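Local coordinates for peptidoglycan D,D-transpeptidase MrdA (Pseudomonas aeruginosa, PDB 7KIS), which probably cross-links the peptidoglycan of the cell wall as a penicillin-binding D,D-transpeptidase of the inner membrane, at residues A334-P345 with L500-V509. Residues are numbered along the deposited sequence; the frame is centred on the assembly and turned at random.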
# COMPACT_ATOMS: atom_id res chain seq x y z
N ALA A 334 8.14 14.38 -10.51
CA ALA A 334 9.37 14.74 -11.22
C ALA A 334 9.52 13.92 -12.49
O ALA A 334 9.93 14.45 -13.53
CB ALA A 334 10.58 14.54 -10.31
N LEU A 335 9.19 12.63 -12.43
CA LEU A 335 9.24 11.80 -13.63
C LEU A 335 8.18 12.23 -14.65
O LEU A 335 8.39 12.07 -15.85
CB LEU A 335 9.06 10.33 -13.26
CG LEU A 335 10.29 9.63 -12.69
CD1 LEU A 335 9.96 8.19 -12.34
CD2 LEU A 335 11.44 9.69 -13.67
N ALA A 336 7.05 12.76 -14.18
CA ALA A 336 6.04 13.27 -15.10
C ALA A 336 6.57 14.49 -15.86
O ALA A 336 6.34 14.62 -17.06
CB ALA A 336 4.77 13.63 -14.33
N GLY A 337 7.27 15.38 -15.16
CA GLY A 337 7.84 16.54 -15.84
C GLY A 337 9.05 16.18 -16.68
O GLY A 337 9.22 16.71 -17.78
N LEU A 338 9.90 15.29 -16.18
CA LEU A 338 11.08 14.87 -16.94
C LEU A 338 10.67 14.16 -18.23
O LEU A 338 11.34 14.31 -19.26
CB LEU A 338 11.97 13.97 -16.08
CG LEU A 338 12.83 14.65 -15.02
CD1 LEU A 338 13.33 13.64 -14.00
CD2 LEU A 338 14.01 15.39 -15.65
N ASP A 339 9.59 13.39 -18.18
CA ASP A 339 9.14 12.67 -19.36
C ASP A 339 8.61 13.63 -20.42
O ASP A 339 8.93 13.49 -21.61
CB ASP A 339 8.07 11.65 -18.98
CG ASP A 339 7.79 10.64 -20.08
OD1 ASP A 339 8.74 9.95 -20.50
OD2 ASP A 339 6.63 10.55 -20.52
N ALA A 340 7.79 14.60 -20.02
CA ALA A 340 7.24 15.55 -20.97
C ALA A 340 8.30 16.46 -21.57
O ALA A 340 8.09 16.99 -22.67
CB ALA A 340 6.16 16.40 -20.30
N GLY A 341 9.43 16.64 -20.90
CA GLY A 341 10.47 17.54 -21.37
C GLY A 341 10.39 18.95 -20.83
O GLY A 341 11.22 19.78 -21.20
N VAL A 342 9.42 19.24 -19.96
CA VAL A 342 9.30 20.58 -19.39
C VAL A 342 10.42 20.86 -18.40
O VAL A 342 10.73 22.03 -18.14
CB VAL A 342 7.92 20.75 -18.74
CG1 VAL A 342 6.82 20.50 -19.76
CG2 VAL A 342 7.76 19.80 -17.56
N VAL A 343 11.04 19.83 -17.84
CA VAL A 343 12.13 19.96 -16.88
C VAL A 343 13.18 18.91 -17.21
O VAL A 343 12.83 17.77 -17.55
CB VAL A 343 11.65 19.82 -15.42
CG1 VAL A 343 12.68 20.35 -14.45
CG2 VAL A 343 10.32 20.53 -15.19
N THR A 344 14.44 19.28 -17.12
CA THR A 344 15.56 18.39 -17.38
C THR A 344 16.33 18.12 -16.09
O THR A 344 16.21 18.87 -15.12
CB THR A 344 16.50 19.00 -18.44
OG1 THR A 344 17.21 20.11 -17.88
CG2 THR A 344 15.71 19.46 -19.66
N PRO A 345 17.12 17.04 -16.04
CA PRO A 345 17.75 16.66 -14.76
C PRO A 345 18.65 17.73 -14.15
O PRO A 345 18.87 17.70 -12.93
CB PRO A 345 18.57 15.42 -15.13
CG PRO A 345 17.87 14.85 -16.31
CD PRO A 345 17.36 16.03 -17.08
N LEU A 500 9.90 5.16 -20.12
CA LEU A 500 10.37 6.53 -20.24
C LEU A 500 11.13 6.73 -21.55
O LEU A 500 11.78 5.82 -22.05
CB LEU A 500 11.26 6.90 -19.06
CG LEU A 500 10.62 7.55 -17.83
CD1 LEU A 500 9.36 6.82 -17.40
CD2 LEU A 500 11.60 7.60 -16.68
N ARG A 501 11.04 7.95 -22.09
CA ARG A 501 11.80 8.28 -23.28
C ARG A 501 13.29 8.42 -22.99
O ARG A 501 14.09 8.47 -23.93
CB ARG A 501 11.27 9.57 -23.90
CG ARG A 501 10.00 9.38 -24.72
CD ARG A 501 9.04 10.54 -24.52
NE ARG A 501 9.72 11.83 -24.65
CZ ARG A 501 9.11 13.01 -24.56
NH1 ARG A 501 7.80 13.07 -24.33
NH2 ARG A 501 9.81 14.12 -24.69
N ASP A 502 13.67 8.49 -21.72
CA ASP A 502 15.07 8.40 -21.30
C ASP A 502 15.08 7.54 -20.04
O ASP A 502 14.84 8.05 -18.93
CB ASP A 502 15.68 9.77 -21.04
CG ASP A 502 17.14 9.69 -20.64
OD1 ASP A 502 17.79 8.67 -20.94
OD2 ASP A 502 17.65 10.66 -20.02
N PRO A 503 15.34 6.24 -20.17
CA PRO A 503 15.23 5.34 -19.01
C PRO A 503 16.21 5.66 -17.89
O PRO A 503 16.01 5.18 -16.77
CB PRO A 503 15.50 3.95 -19.61
CG PRO A 503 16.27 4.22 -20.85
CD PRO A 503 15.76 5.52 -21.39
N ALA A 504 17.25 6.45 -18.16
CA ALA A 504 18.17 6.86 -17.11
C ALA A 504 17.52 7.77 -16.07
O ALA A 504 18.11 7.98 -15.00
CB ALA A 504 19.39 7.56 -17.72
N ASN A 505 16.33 8.32 -16.36
CA ASN A 505 15.65 9.16 -15.38
C ASN A 505 15.26 8.36 -14.14
O ASN A 505 15.15 8.94 -13.05
CB ASN A 505 14.41 9.80 -16.01
CG ASN A 505 14.75 10.99 -16.88
OD1 ASN A 505 15.75 11.68 -16.65
ND2 ASN A 505 13.92 11.25 -17.88
N TRP A 506 15.03 7.06 -14.29
CA TRP A 506 14.79 6.21 -13.13
C TRP A 506 15.94 6.31 -12.13
O TRP A 506 15.72 6.53 -10.94
CB TRP A 506 14.58 4.76 -13.57
CG TRP A 506 13.33 4.52 -14.37
CD1 TRP A 506 13.26 4.28 -15.71
CD2 TRP A 506 11.98 4.50 -13.89
NE1 TRP A 506 11.95 4.11 -16.09
CE2 TRP A 506 11.15 4.24 -14.99
CE3 TRP A 506 11.40 4.67 -12.63
CZ2 TRP A 506 9.76 4.15 -14.88
CZ3 TRP A 506 10.03 4.59 -12.52
CH2 TRP A 506 9.22 4.33 -13.63
N ASP A 507 17.17 6.14 -12.62
CA ASP A 507 18.33 6.16 -11.73
C ASP A 507 18.56 7.55 -11.14
O ASP A 507 19.15 7.67 -10.06
CB ASP A 507 19.58 5.71 -12.48
CG ASP A 507 19.66 4.20 -12.63
OD1 ASP A 507 18.85 3.49 -12.00
OD2 ASP A 507 20.54 3.72 -13.37
N ARG A 508 18.11 8.60 -11.83
CA ARG A 508 18.29 9.96 -11.31
C ARG A 508 17.29 10.29 -10.21
O ARG A 508 17.66 10.89 -9.20
CB ARG A 508 18.19 10.96 -12.46
CG ARG A 508 19.33 10.85 -13.46
CD ARG A 508 19.38 12.04 -14.38
NE ARG A 508 18.78 11.75 -15.68
CZ ARG A 508 19.48 11.45 -16.77
NH1 ARG A 508 20.80 11.39 -16.72
NH2 ARG A 508 18.85 11.20 -17.91
N VAL A 509 16.02 9.92 -10.40
CA VAL A 509 15.03 10.12 -9.35
C VAL A 509 15.32 9.21 -8.16
O VAL A 509 15.17 9.62 -7.00
CB VAL A 509 13.61 9.90 -9.90
CG1 VAL A 509 12.62 9.68 -8.78
CG2 VAL A 509 13.19 11.09 -10.76
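Pro345 lays its CG over one face of the Arg508 guanidinium, 3.3 Å from NE; the opposite face carries the Ala504 carbonyl oxygen, offset toward the rim, and the edge is taken by Asn505. Asn505 OD1 lies in the guanidinium plane and accepts a hydrogen bond from Arg508 NE (3.2 Å, 160° at the hydrogen), which would hold the flat group in its rotation. The carbonyl oxygen of Asp339 sits over one face of the Arg501 guanidinium, close to NH1 but at an angle too poor for a hydrogen bond. Asp339 instead sends its carboxylate to the backbone: with CG anti to its own N (chi1 -166°), OD1 receives a weak but nearly straight bond from Arg501 N (3.4 Å). To one side of both arginines, Leu335 centres an apolar cluster. Its CD1 meets the Trp506 ring obliquely, 3.6 Å from CZ3, and its CD2 touches Val509 CG2 and also Leu500 CD2, the latter over one face of the indole near its rim. The axes of 334-340 and 504-509 come within 10.7 Å and run roughly antiparallel, at 145°. The contact thus packs helix 330-340, which follows the predicted acyl-ester nucleophile Ser327 (side chain about 12 Å from that of Ala334), against helix 504-518 of the transpeptidase domain. Phe408 backs Leu335 and Trp506, Phe404 of helix 398-407 flanks Leu335 and Asp339, and Leu377 of helix 377-382 touches Ala334, Leu338 and Arg508.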